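Probable intron-encoded endonuclease 1 (Wickerhamomyces canadensis, PDB 6X1J) cuts double-stranded DNA at its recognition sequence as a LAGLIDADG homing endonuclease, enabling homing of an intron of the mitochondrial 21S rRNA gene. Local coordinates at residues A[161-175]-A[194-208]. Sequence-based numbering, arbitrary orientation. Where two conformers were deposited one is given.
With nucleotides of chain C; nucleotides of chain B.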
ATOM      1  N   LYS A 161      11.727  17.864  10.814  1.00 32.70           N
ATOM      2  CA  LYS A 161      11.514  16.841   9.738  1.00 32.49           C
ATOM      3  C   LYS A 161      10.974  15.518  10.308  1.00 33.62           C
ATOM      4  O   LYS A 161      11.160  14.431   9.644  1.00 29.96           O
ATOM      5  CB  LYS A 161      12.847  16.589   9.035  1.00 34.20           C
ATOM      6  CG  LYS A 161      13.455  17.820   8.393  1.00 34.86           C
ATOM      7  CD  LYS A 161      14.823  17.575   7.789  1.00 37.60           C
ATOM      8  CE  LYS A 161      15.418  18.845   7.218  1.00 43.57           C
ATOM      9  NZ  LYS A 161      16.243  18.597   6.015  1.00 45.89           N
ATOM     10  N   SER A 162      10.322  15.571  11.480  1.00 30.07           N
ATOM     11  CA  SER A 162       9.493  14.467  12.014  1.00 28.14           C
ATOM     12  C   SER A 162       8.453  14.047  10.955  1.00 27.88           C
ATOM     13  O   SER A 162       7.915  14.900  10.219  1.00 25.93           O
ATOM     14  CB  SER A 162       8.873  14.859  13.326  1.00 29.96           C
ATOM     15  OG  SER A 162       9.892  15.021  14.312  1.00 32.16           O
ATOM     16  N   LEU A 163       8.238  12.739  10.837  1.00 28.32           N
ATOM     17  CA  LEU A 163       7.279  12.105   9.904  1.00 29.58           C
ATOM     18  C   LEU A 163       6.297  11.231  10.683  1.00 30.01           C
ATOM     19  O   LEU A 163       6.519  10.968  11.850  1.00 27.56           O
ATOM     20  CB  LEU A 163       8.066  11.266   8.904  1.00 26.86           C
ATOM     21  CG  LEU A 163       9.065  12.058   8.065  1.00 25.61           C
ATOM     22  CD1 LEU A 163       9.980  11.108   7.294  1.00 26.81           C
ATOM     23  CD2 LEU A 163       8.323  13.013   7.129  1.00 23.88           C
ATOM     24  N   VAL A 164       5.223  10.847  10.013  1.00 29.32           N
ATOM     25  CA  VAL A 164       4.104  10.066  10.583  1.00 27.11           C
ATOM     26  C   VAL A 164       3.797   8.917   9.613  1.00 30.09           C
ATOM     27  O   VAL A 164       3.892   9.128   8.368  1.00 28.31           O
ATOM     28  CB  VAL A 164       2.908  10.976  10.816  1.00 24.42           C
ATOM     29  CG1 VAL A 164       1.782  10.236  11.456  1.00 26.87           C
ATOM     30  CG2 VAL A 164       3.276  12.166  11.678  1.00 29.26           C
ATOM     31  N   LEU A 165       3.469   7.746  10.151  1.00 28.02           N
ATOM     32  CA  LEU A 165       2.659   6.735   9.435  1.00 27.91           C
ATOM     33  C   LEU A 165       1.279   6.721  10.080  1.00 25.96           C
ATOM     34  O   LEU A 165       1.175   6.528  11.332  1.00 26.38           O
ATOM     35  CB  LEU A 165       3.361   5.378   9.503  1.00 28.23           C
ATOM     36  CG  LEU A 165       4.678   5.307   8.741  1.00 27.58           C
ATOM     37  CD1 LEU A 165       5.538   4.152   9.210  1.00 27.80           C
ATOM     38  CD2 LEU A 165       4.413   5.149   7.237  1.00 31.86           C
ATOM     39  N   HIS A 166       0.252   6.919   9.263  1.00 26.20           N
ATOM     40  CA  HIS A 166      -1.154   7.014   9.730  1.00 25.53           C
ATOM     41  C   HIS A 166      -1.752   5.614   9.850  1.00 29.51           C
ATOM     42  O   HIS A 166      -2.429   5.147   8.904  1.00 30.20           O
ATOM     43  CB  HIS A 166      -1.904   8.011   8.848  1.00 28.21           C
ATOM     44  CG  HIS A 166      -1.432   9.415   9.066  1.00 28.12           C
ATOM     45  ND1 HIS A 166      -1.835  10.151  10.155  1.00 32.67           N
ATOM     46  CD2 HIS A 166      -0.560  10.190   8.392  1.00 29.49           C
ATOM     47  CE1 HIS A 166      -1.261  11.338  10.133  1.00 34.27           C
ATOM     48  NE2 HIS A 166      -0.464  11.385   9.057  1.00 31.93           N
ATOM     49  N   THR A 167      -1.570   5.005  11.031  1.00 31.26           N
ATOM     50  CA  THR A 167      -2.001   3.624  11.386  1.00 27.04           C
ATOM     51  C   THR A 167      -3.329   3.624  12.151  1.00 29.42           C
ATOM     52  O   THR A 167      -3.592   2.637  12.881  1.00 29.69           O
ATOM     53  CB  THR A 167      -0.907   2.939  12.206  1.00 27.95           C
ATOM     54  OG1 THR A 167      -0.531   3.783  13.308  1.00 26.94           O
ATOM     55  CG2 THR A 167       0.290   2.607  11.349  1.00 26.05           C
ATOM     56  N   GLN A 168      -4.165   4.650  11.981  1.00 29.54           N
ATOM     57  CA  GLN A 168      -5.387   4.832  12.806  1.00 32.47           C
ATOM     58  C   GLN A 168      -6.232   3.557  12.788  1.00 33.23           C
ATOM     59  O   GLN A 168      -6.791   3.233  13.845  1.00 39.48           O
ATOM     60  CB  GLN A 168      -6.215   6.056  12.389  1.00 32.52           C
ATOM     61  CG  GLN A 168      -5.616   7.383  12.855  1.00 33.14           C
ATOM     62  CD  GLN A 168      -4.598   7.915  11.885  1.00 31.39           C
ATOM     63  OE1 GLN A 168      -3.950   7.129  11.194  1.00 28.82           O
ATOM     64  NE2 GLN A 168      -4.513   9.242  11.782  1.00 26.23           N
ATOM     65  N   GLY A 169      -6.306   2.871  11.653  1.00 35.56           N
ATOM     66  CA  GLY A 169      -7.169   1.691  11.448  1.00 36.58           C
ATOM     67  C   GLY A 169      -6.697   0.459  12.227  1.00 35.44           C
ATOM     68  O   GLY A 169      -7.432  -0.519  12.238  1.00 35.69           O
ATOM     69  N   PHE A 170      -5.503   0.447  12.817  1.00 32.40           N
ATOM     70  CA  PHE A 170      -5.007  -0.746  13.564  1.00 32.88           C
ATOM     71  C   PHE A 170      -5.278  -0.580  15.073  1.00 37.30           C
ATOM     72  O   PHE A 170      -5.613   0.543  15.550  1.00 37.76           O
ATOM     73  CB  PHE A 170      -3.521  -0.998  13.279  1.00 32.37           C
ATOM     74  CG  PHE A 170      -3.231  -1.409  11.853  1.00 30.86           C
ATOM     75  CD1 PHE A 170      -3.581  -2.665  11.403  1.00 31.21           C
ATOM     76  CD2 PHE A 170      -2.663  -0.524  10.954  1.00 30.85           C
ATOM     77  CE1 PHE A 170      -3.360  -3.028  10.082  1.00 30.40           C
ATOM     78  CE2 PHE A 170      -2.434  -0.887   9.638  1.00 31.63           C
ATOM     79  CZ  PHE A 170      -2.784  -2.146   9.199  1.00 30.62           C
ATOM     80  N   LYS A 171      -5.113  -1.658  15.834  1.00 37.53           N
ATOM     81  CA  LYS A 171      -5.260  -1.631  17.315  1.00 38.02           C
ATOM     82  C   LYS A 171      -4.012  -0.990  17.930  1.00 40.01           C
ATOM     83  O   LYS A 171      -2.896  -1.096  17.344  1.00 34.14           O
ATOM     84  CB  LYS A 171      -5.448  -3.041  17.879  1.00 46.24           C
ATOM     85  CG  LYS A 171      -6.519  -3.924  17.243  1.00 50.77           C
ATOM     86  CD  LYS A 171      -7.926  -3.498  17.548  1.00 58.89           C
ATOM     87  CE  LYS A 171      -8.489  -2.567  16.493  1.00 71.38           C
ATOM     88  NZ  LYS A 171      -9.765  -1.953  16.933  1.00 70.99           N
ATOM     89  N   LYS A 172      -4.167  -0.377  19.108  1.00 39.81           N
ATOM     90  CA  LYS A 172      -3.031   0.221  19.854  1.00 39.89           C
ATOM     91  C   LYS A 172      -1.913  -0.830  19.971  1.00 34.62           C
ATOM     92  O   LYS A 172      -0.716  -0.500  19.678  1.00 30.03           O
ATOM     93  CB  LYS A 172      -3.550   0.755  21.193  1.00 43.05           C
ATOM     94  CG  LYS A 172      -2.561   1.533  22.041  1.00 47.55           C
ATOM     95  CD  LYS A 172      -2.983   1.654  23.511  1.00 53.42           C
ATOM     96  CE  LYS A 172      -2.081   2.563  24.324  1.00 58.56           C
ATOM     97  NZ  LYS A 172      -2.264   2.370  25.781  1.00 61.63           N
ATOM     98  N   GLU A 173      -2.292  -2.051  20.360  0.50 37.84           N
ATOM     99  CA  GLU A 173      -1.362  -3.149  20.727  0.50 37.84           C
ATOM    100  C   GLU A 173      -0.633  -3.623  19.464  0.50 37.28           C
ATOM    101  O   GLU A 173       0.568  -3.956  19.558  0.50 35.86           O
ATOM    102  CB  GLU A 173      -2.154  -4.230  21.465  0.50 39.49           C
ATOM    103  CG  GLU A 173      -2.679  -3.765  22.824  0.50 41.53           C
ATOM    104  CD  GLU A 173      -3.804  -2.736  22.823  0.50 41.16           C
ATOM    105  OE1 GLU A 173      -4.442  -2.527  21.755  0.50 43.08           O
ATOM    106  OE2 GLU A 173      -4.039  -2.137  23.888  0.50 35.37           O
ATOM    107  N   GLU A 174      -1.334  -3.577  18.325  1.00 39.56           N
ATOM    108  CA  GLU A 174      -0.788  -3.816  16.951  1.00 35.86           C
ATOM    109  C   GLU A 174       0.264  -2.748  16.594  1.00 32.49           C
ATOM    110  O   GLU A 174       1.419  -3.104  16.238  1.00 35.00           O
ATOM    111  CB  GLU A 174      -1.956  -3.847  15.965  1.00 35.45           C
ATOM    112  CG  GLU A 174      -2.772  -5.125  16.015  1.00 35.38           C
ATOM    113  CD  GLU A 174      -3.851  -5.229  14.960  1.00 36.70           C
ATOM    114  OE1 GLU A 174      -4.557  -4.217  14.740  1.00 38.05           O
ATOM    115  OE2 GLU A 174      -3.926  -6.277  14.313  1.00 34.26           O
ATOM    116  N   VAL A 175      -0.048  -1.466  16.772  1.00 31.40           N
ATOM    117  CA  VAL A 175       0.942  -0.386  16.485  1.00 29.55           C
ATOM    118  C   VAL A 175       2.145  -0.538  17.419  1.00 29.86           C
ATOM    119  O   VAL A 175       3.314  -0.409  16.919  1.00 26.47           O
ATOM    120  CB  VAL A 175       0.299   1.022  16.524  1.00 30.32           C
ATOM    121  CG1 VAL A 175       1.299   2.107  16.218  1.00 27.35           C
ATOM    122  CG2 VAL A 175      -0.859   1.118  15.537  1.00 33.29           C
ATOM    123  N   PHE A 194      -1.362   9.614  19.189  1.00 32.01           N
ATOM    124  CA  PHE A 194      -2.815   9.444  19.013  1.00 31.33           C
ATOM    125  C   PHE A 194      -3.317  10.580  18.143  1.00 37.78           C
ATOM    126  O   PHE A 194      -2.859  11.725  18.270  1.00 42.12           O
ATOM    127  CB  PHE A 194      -3.457   9.294  20.389  1.00 37.28           C
ATOM    128  CG  PHE A 194      -2.954   8.039  21.047  1.00 36.75           C
ATOM    129  CD1 PHE A 194      -3.576   6.822  20.819  1.00 42.59           C
ATOM    130  CD2 PHE A 194      -1.759   8.051  21.733  1.00 40.19           C
ATOM    131  CE1 PHE A 194      -3.064   5.647  21.351  1.00 42.17           C
ATOM    132  CE2 PHE A 194      -1.261   6.880  22.287  1.00 46.51           C
ATOM    133  CZ  PHE A 194      -1.908   5.678  22.083  1.00 42.19           C
ATOM    134  N   ASN A 195      -4.193  10.228  17.220  1.00 36.22           N
ATOM    135  CA  ASN A 195      -4.885  11.193  16.351  1.00 36.28           C
ATOM    136  C   ASN A 195      -6.364  10.761  16.365  1.00 32.63           C
ATOM    137  O   ASN A 195      -6.646   9.590  16.042  1.00 30.26           O
ATOM    138  CB  ASN A 195      -4.139  11.294  15.015  1.00 35.88           C
ATOM    139  CG  ASN A 195      -4.898  12.164  14.037  1.00 40.85           C
ATOM    140  OD1 ASN A 195      -5.361  11.691  12.990  1.00 38.22           O
ATOM    141  ND2 ASN A 195      -5.150  13.399  14.449  1.00 36.36           N
ATOM    142  N   LYS A 196      -7.263  11.633  16.831  1.00 33.71           N
ATOM    143  CA  LYS A 196      -8.681  11.285  17.142  1.00 36.80           C
ATOM    144  C   LYS A 196      -8.737   9.968  17.941  1.00 38.49           C
ATOM    145  O   LYS A 196      -9.452   9.039  17.545  1.00 36.69           O
ATOM    146  CB  LYS A 196      -9.484  11.191  15.847  1.00 40.54           C
ATOM    147  CG  LYS A 196      -9.364  12.407  14.942  1.00 43.62           C
ATOM    148  CD  LYS A 196     -10.683  13.080  14.636  1.00 40.33           C
ATOM    149  CE  LYS A 196     -10.505  14.202  13.640  1.00 38.34           C
ATOM    150  NZ  LYS A 196     -11.348  13.994  12.447  1.00 37.86           N
ATOM    151  N   ASN A 197      -7.958   9.875  19.016  1.00 41.99           N
ATOM    152  CA  ASN A 197      -7.929   8.704  19.933  1.00 47.83           C
ATOM    153  C   ASN A 197      -7.488   7.409  19.236  1.00 41.07           C
ATOM    154  O   ASN A 197      -7.578   6.355  19.895  1.00 46.12           O
ATOM    155  CB  ASN A 197      -9.276   8.530  20.646  1.00 52.82           C
ATOM    156  CG  ASN A 197      -9.289   9.342  21.923  1.00 59.59           C
ATOM    157  OD1 ASN A 197      -9.508  10.553  21.886  1.00 59.32           O
ATOM    158  ND2 ASN A 197      -8.966   8.701  23.037  1.00 63.30           N
ATOM    159  N   LYS A 198      -6.963   7.456  18.012  1.00 35.46           N
ATOM    160  CA  LYS A 198      -6.456   6.235  17.331  1.00 33.64           C
ATOM    161  C   LYS A 198      -4.941   6.325  17.161  1.00 30.50           C
ATOM    162  O   LYS A 198      -4.345   7.396  17.114  1.00 32.51           O
ATOM    163  CB  LYS A 198      -7.224   6.017  16.038  1.00 37.21           C
ATOM    164  CG  LYS A 198      -8.724   5.854  16.237  1.00 41.82           C
ATOM    165  CD  LYS A 198      -9.473   5.571  14.945  1.00 48.11           C
ATOM    166  CE  LYS A 198     -10.753   4.787  15.145  1.00 51.58           C
ATOM    167  NZ  LYS A 198     -11.839   5.677  15.621  1.00 55.36           N
ATOM    168  N   PRO A 199      -4.243   5.178  17.159  1.00 28.68           N
ATOM    169  CA  PRO A 199      -2.783   5.185  17.187  1.00 30.94           C
ATOM    170  C   PRO A 199      -2.090   5.558  15.868  1.00 28.17           C
ATOM    171  O   PRO A 199      -2.543   5.063  14.853  1.00 28.64           O
ATOM    172  CB  PRO A 199      -2.418   3.734  17.547  1.00 29.07           C
ATOM    173  CG  PRO A 199      -3.628   2.918  17.151  1.00 29.91           C
ATOM    174  CD  PRO A 199      -4.822   3.838  17.283  1.00 29.24           C
ATOM    175  N   ILE A 200      -0.957   6.283  15.949  1.00 26.94           N
ATOM    176  CA  ILE A 200      -0.081   6.606  14.780  1.00 27.23           C
ATOM    177  C   ILE A 200       1.372   6.415  15.188  1.00 26.53           C
ATOM    178  O   ILE A 200       1.644   6.325  16.399  1.00 29.26           O
ATOM    179  CB  ILE A 200      -0.308   8.040  14.284  1.00 29.27           C
ATOM    180  CG1 ILE A 200       0.052   9.087  15.342  1.00 31.92           C
ATOM    181  CG2 ILE A 200      -1.735   8.204  13.802  1.00 31.55           C
ATOM    182  CD1 ILE A 200      -0.083  10.511  14.858  1.00 31.40           C
ATOM    183  N   ILE A 201       2.263   6.367  14.218  1.00 24.72           N
ATOM    184  CA  ILE A 201       3.723   6.156  14.413  1.00 24.53           C
ATOM    185  C   ILE A 201       4.410   7.467  14.093  1.00 26.18           C
ATOM    186  O   ILE A 201       4.323   7.887  12.931  1.00 27.79           O
ATOM    187  CB  ILE A 201       4.228   5.002  13.530  1.00 25.29           C
ATOM    188  CG1 ILE A 201       3.434   3.719  13.798  1.00 27.44           C
ATOM    189  CG2 ILE A 201       5.728   4.783  13.710  1.00 25.78           C
ATOM    190  CD1 ILE A 201       3.952   2.484  13.053  1.00 27.83           C
ATOM    191  N   TYR A 202       5.022   8.102  15.097  1.00 28.39           N
ATOM    192  CA  TYR A 202       5.800   9.357  14.986  1.00 27.47           C
ATOM    193  C   TYR A 202       7.239   8.923  14.736  1.00 27.46           C
ATOM    194  O   TYR A 202       7.764   8.075  15.519  1.00 30.49           O
ATOM    195  CB  TYR A 202       5.604  10.177  16.273  1.00 29.67           C
ATOM    196  CG  TYR A 202       6.574  11.304  16.530  1.00 32.15           C
ATOM    197  CD1 TYR A 202       6.335  12.586  16.048  1.00 33.28           C
ATOM    198  CD2 TYR A 202       7.713  11.112  17.300  1.00 33.31           C
ATOM    199  CE1 TYR A 202       7.216  13.631  16.298  1.00 36.20           C
ATOM    200  CE2 TYR A 202       8.614  12.142  17.548  1.00 31.26           C
ATOM    201  CZ  TYR A 202       8.359  13.413  17.055  1.00 34.24           C
ATOM    202  OH  TYR A 202       9.239  14.434  17.278  1.00 27.54           O
ATOM    203  N   ILE A 203       7.858   9.430  13.675  1.00 27.02           N
ATOM    204  CA  ILE A 203       9.303   9.222  13.381  1.00 27.36           C
ATOM    205  C   ILE A 203      10.021  10.527  13.679  1.00 29.64           C
ATOM    206  O   ILE A 203       9.892  11.463  12.902  1.00 30.42           O
ATOM    207  CB  ILE A 203       9.531   8.805  11.926  1.00 28.13           C
ATOM    208  CG1 ILE A 203       8.700   7.567  11.571  1.00 29.09           C
ATOM    209  CG2 ILE A 203      11.035   8.627  11.644  1.00 26.21           C
ATOM    210  CD1 ILE A 203       8.632   7.262  10.063  1.00 29.20           C
ATOM    211  N   PRO A 204      10.837  10.597  14.762  1.00 35.70           N
ATOM    212  CA  PRO A 204      11.353  11.874  15.254  1.00 34.02           C
ATOM    213  C   PRO A 204      12.333  12.438  14.223  1.00 30.77           C
ATOM    214  O   PRO A 204      12.812  11.669  13.406  1.00 32.35           O
ATOM    215  CB  PRO A 204      12.095  11.478  16.534  1.00 31.82           C
ATOM    216  CG  PRO A 204      12.625  10.084  16.170  1.00 35.45           C
ATOM    217  CD  PRO A 204      11.430   9.450  15.491  1.00 33.91           C
ATOM    218  N   ASN A 205      12.595  13.740  14.331  1.00 26.89           N
ATOM    219  CA  ASN A 205      13.500  14.512  13.460  1.00 28.78           C
ATOM    220  C   ASN A 205      14.871  13.842  13.376  1.00 28.90           C
ATOM    221  O   ASN A 205      15.506  13.904  12.303  1.00 28.69           O
ATOM    222  CB  ASN A 205      13.659  15.964  13.933  1.00 27.66           C
ATOM    223  CG  ASN A 205      14.654  16.712  13.077  1.00 26.67           C
ATOM    224  OD1 ASN A 205      14.314  17.076  11.950  1.00 29.20           O
ATOM    225  ND2 ASN A 205      15.895  16.855  13.548  1.00 23.72           N
ATOM    226  N   LYS A 206      15.346  13.279  14.472  1.00 30.09           N
ATOM    227  CA  LYS A 206      16.733  12.755  14.488  1.00 30.00           C
ATOM    228  C   LYS A 206      16.770  11.410  13.746  1.00 30.51           C
ATOM    229  O   LYS A 206      17.906  10.972  13.450  1.00 26.18           O
ATOM    230  CB  LYS A 206      17.234  12.640  15.926  1.00 33.29           C
ATOM    231  CG  LYS A 206      16.694  11.484  16.750  1.00 38.74           C
ATOM    232  CD  LYS A 206      17.068  11.636  18.211  1.00 42.55           C
ATOM    233  CE  LYS A 206      17.026  10.351  18.997  1.00 45.78           C
ATOM    234  NZ  LYS A 206      15.639   9.862  19.130  1.00 49.56           N
ATOM    235  N   ASP A 207      15.610  10.803  13.418  1.00 26.59           N
ATOM    236  CA  ASP A 207      15.569   9.613  12.509  1.00 28.70           C
ATOM    237  C   ASP A 207      15.484  10.029  11.033  1.00 26.69           C
ATOM    238  O   ASP A 207      15.558   9.133  10.157  1.00 24.05           O
ATOM    239  CB  ASP A 207      14.403   8.673  12.821  1.00 27.86           C
ATOM    240  CG  ASP A 207      14.683   7.764  13.992  1.00 27.64           C
ATOM    241  OD1 ASP A 207      15.879   7.660  14.354  1.00 28.51           O
ATOM    242  OD2 ASP A 207      13.709   7.191  14.534  1.00 25.16           O
ATOM    243  N   TYR A 208      15.388  11.320  10.719  1.00 29.65           N
ATOM    244  CA  TYR A 208      15.077  11.755   9.321  1.00 29.13           C
ATOM    245  C   TYR A 208      16.119  11.265   8.314  1.00 28.64           C
ATOM    246  O   TYR A 208      15.689  10.716   7.315  1.00 30.64           O
ATOM    247  CB  TYR A 208      14.977  13.269   9.137  1.00 28.09           C
ATOM    248  CG  TYR A 208      14.646  13.631   7.712  1.00 25.85           C
ATOM    249  CD1 TYR A 208      13.353  13.509   7.234  1.00 24.60           C
ATOM    250  CD2 TYR A 208      15.625  14.039   6.827  1.00 25.32           C
ATOM    251  CE1 TYR A 208      13.034  13.828   5.924  1.00 25.18           C
ATOM    252  CE2 TYR A 208      15.325  14.352   5.508  1.00 27.61           C
ATOM    253  CZ  TYR A 208      14.018  14.257   5.054  1.00 28.01           C
ATOM    254  OH  TYR A 208      13.692  14.548   3.752  1.00 26.61           O
TER
ATOM    255  P    DC C  17      -4.042   7.682   4.942  1.00 39.65           P
ATOM    256  OP1  DC C  17      -4.659   6.950   3.812  1.00 42.45           O
ATOM    257  OP2  DC C  17      -3.387   6.887   6.021  1.00 38.70           O
ATOM    258  O5'  DC C  17      -3.033   8.748   4.312  1.00 30.77           O
ATOM    259  C5'  DC C  17      -2.207   9.704   5.043  1.00 31.75           C
ATOM    260  C4'  DC C  17      -2.588  11.115   4.643  1.00 33.26           C
ATOM    261  O4'  DC C  17      -3.764  11.575   5.369  1.00 30.85           O
ATOM    262  C3'  DC C  17      -1.538  12.220   4.778  1.00 33.56           C
ATOM    263  O3'  DC C  17      -1.506  12.945   3.522  1.00 34.44           O
ATOM    264  C2'  DC C  17      -2.043  13.025   5.961  1.00 28.57           C
ATOM    265  C1'  DC C  17      -3.543  12.874   5.893  1.00 28.69           C
ATOM    266  N1   DC C  17      -4.258  12.980   7.196  1.00 27.85           N
ATOM    267  C2   DC C  17      -5.452  13.721   7.295  1.00 28.50           C
ATOM    268  O2   DC C  17      -5.884  14.316   6.293  1.00 30.67           O
ATOM    269  N3   DC C  17      -6.101  13.771   8.481  1.00 27.95           N
ATOM    270  C4   DC C  17      -5.633  13.090   9.527  1.00 31.14           C
ATOM    271  N4   DC C  17      -6.292  13.186  10.684  1.00 29.64           N
ATOM    272  C5   DC C  17      -4.442  12.313   9.447  1.00 32.44           C
ATOM    273  C6   DC C  17      -3.807  12.267   8.267  1.00 29.40           C
ATOM    274  P    DT C  16      -7.954   4.966   8.961  1.00 36.54           P
ATOM    275  OP1  DT C  16      -9.009   5.397   8.064  1.00 41.77           O
ATOM    276  OP2  DT C  16      -7.326   3.651   8.701  1.00 45.80           O
ATOM    277  O5'  DT C  16      -6.632   5.838   8.979  1.00 47.93           O
ATOM    278  C5'  DT C  16      -6.623   7.253   8.809  1.00 41.25           C
ATOM    279  C4'  DT C  16      -6.592   7.636   7.347  1.00 36.02           C
ATOM    280  O4'  DT C  16      -7.709   8.520   7.126  1.00 32.11           O
ATOM    281  C3'  DT C  16      -5.385   8.474   6.984  1.00 35.82           C
ATOM    282  O3'  DT C  16      -5.188   8.525   5.585  1.00 33.00           O
ATOM    283  C2'  DT C  16      -5.809   9.856   7.424  1.00 39.73           C
ATOM    284  C1'  DT C  16      -7.264   9.872   7.050  1.00 35.50           C
ATOM    285  N1   DT C  16      -8.157  10.640   7.901  1.00 37.73           N
ATOM    286  C2   DT C  16      -9.035  11.490   7.279  1.00 41.54           C
ATOM    287  O2   DT C  16      -8.979  11.752   6.087  1.00 38.31           O
ATOM    288  N3   DT C  16      -9.970  12.052   8.110  1.00 43.32           N
ATOM    289  C4   DT C  16     -10.116  11.837   9.467  1.00 40.10           C
ATOM    290  O4   DT C  16     -11.008  12.411  10.081  1.00 38.39           O
ATOM    291  C5   DT C  16      -9.198  10.880  10.040  1.00 39.17           C
ATOM    292  C7   DT C  16      -9.297  10.562  11.499  1.00 37.98           C
ATOM    293  C6   DT C  16      -8.297  10.313   9.233  1.00 37.30           C
TER
ATOM    294  P    DG B   9     -11.902  19.474  18.912  1.00 48.23           P
ATOM    295  OP1  DG B   9     -12.893  20.456  19.389  1.00 51.10           O
ATOM    296  OP2  DG B   9     -11.917  18.078  19.440  1.00 43.58           O
ATOM    297  O5'  DG B   9     -12.020  19.453  17.329  1.00 44.38           O
ATOM    298  C5'  DG B   9     -11.881  20.692  16.634  1.00 46.98           C
ATOM    299  C4'  DG B   9     -11.758  20.443  15.152  1.00 45.58           C
ATOM    300  O4'  DG B   9     -10.474  19.844  14.855  1.00 42.86           O
ATOM    301  C3'  DG B   9     -12.812  19.513  14.560  1.00 44.38           C
ATOM    302  O3'  DG B   9     -13.287  20.139  13.372  1.00 51.65           O
ATOM    303  C2'  DG B   9     -12.039  18.233  14.313  1.00 41.20           C
ATOM    304  C1'  DG B   9     -10.697  18.804  13.956  1.00 39.62           C
ATOM    305  N9   DG B   9      -9.564  17.899  13.998  1.00 37.11           N
ATOM    306  C8   DG B   9      -9.248  16.966  14.955  1.00 37.01           C
ATOM    307  N7   DG B   9      -8.170  16.285  14.667  1.00 36.15           N
ATOM    308  C5   DG B   9      -7.765  16.788  13.437  1.00 32.87           C
ATOM    309  C6   DG B   9      -6.672  16.421  12.604  1.00 31.68           C
ATOM    310  O6   DG B   9      -5.800  15.563  12.797  1.00 31.54           O
ATOM    311  N1   DG B   9      -6.634  17.189  11.446  1.00 32.55           N
ATOM    312  C2   DG B   9      -7.538  18.167  11.114  1.00 35.11           C
ATOM    313  N2   DG B   9      -7.323  18.793   9.938  1.00 33.29           N
ATOM    314  N3   DG B   9      -8.571  18.506  11.874  1.00 31.34           N
ATOM    315  C4   DG B   9      -8.608  17.794  13.019  1.00 32.82           C
TER
HETATM  316  O   HOH W   1      11.836  11.960  10.456  1.00 31.06           O
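Gln168, in the type I turn that follows strand 163-165, reaches across to Asn195, which ends edge strand 191-195 beside the type I' turn to Lys198. Both lie on the DNA-facing side of an antiparallel sheet of the LAGLIDADG fold, whose two central strands are 163-165 and 198-203. The long amide of Gln168 can span two acceptors: its NE2 donates to Asn195 OD1 at 2.9 Å, with the two amide planes 74° apart, and also to ND1 of His166, whose ring plane holds the donor. Asn195 suits base reading because its amide offers an acceptor and a donor together: OD1 also receives N4 of DC17 of chain C at 2.9 Å, while ND2 donates to O6 of DG9 of chain B. The His166 ring lies between Val164 CG1 on one face and C6 of DC17 on the other. A bend at chi2 (86°) brings the Gln168 amide back beside Ile200, Gln168 CD lying 3.5 Å from Ile200 CG2. Replacing Gln168 by alanine would probably leave Asn195 OD1 and His166 ND1 without the donor that ties them together, the rotation of both groups less firmly fixed.

Behind this layer the strands are joined by paired backbone bonds at Leu163–Ile203 and Leu165–Ile201. Branched aliphatic residues suit the face away from the DNA, where Leu165 and Ile201 pack on Trp144 of helix 138-148, and Leu163 and Ile203 on Phe211 of helix 208-215. Val175 joins helix 172-186 to this layer, its CG1 3.6 Å from Ile201 CG1 and its CG2 against the compact ring of Pro199. Just beyond strand 163-165, the short hydroxyl of Thr167 meets a nearby carbonyl, OG1 donating to Pro199 O at 2.8 Å from above the carbonyl plane. At the far end, Lys161 N donates to Asn205 OD1, and the lysine's methylenes suit an aromatic neighbour: Lys161 CD lies over one face of the Tyr208 ring, a CH-pi contact, 3.9 Å from its centroid and 18° off the normal.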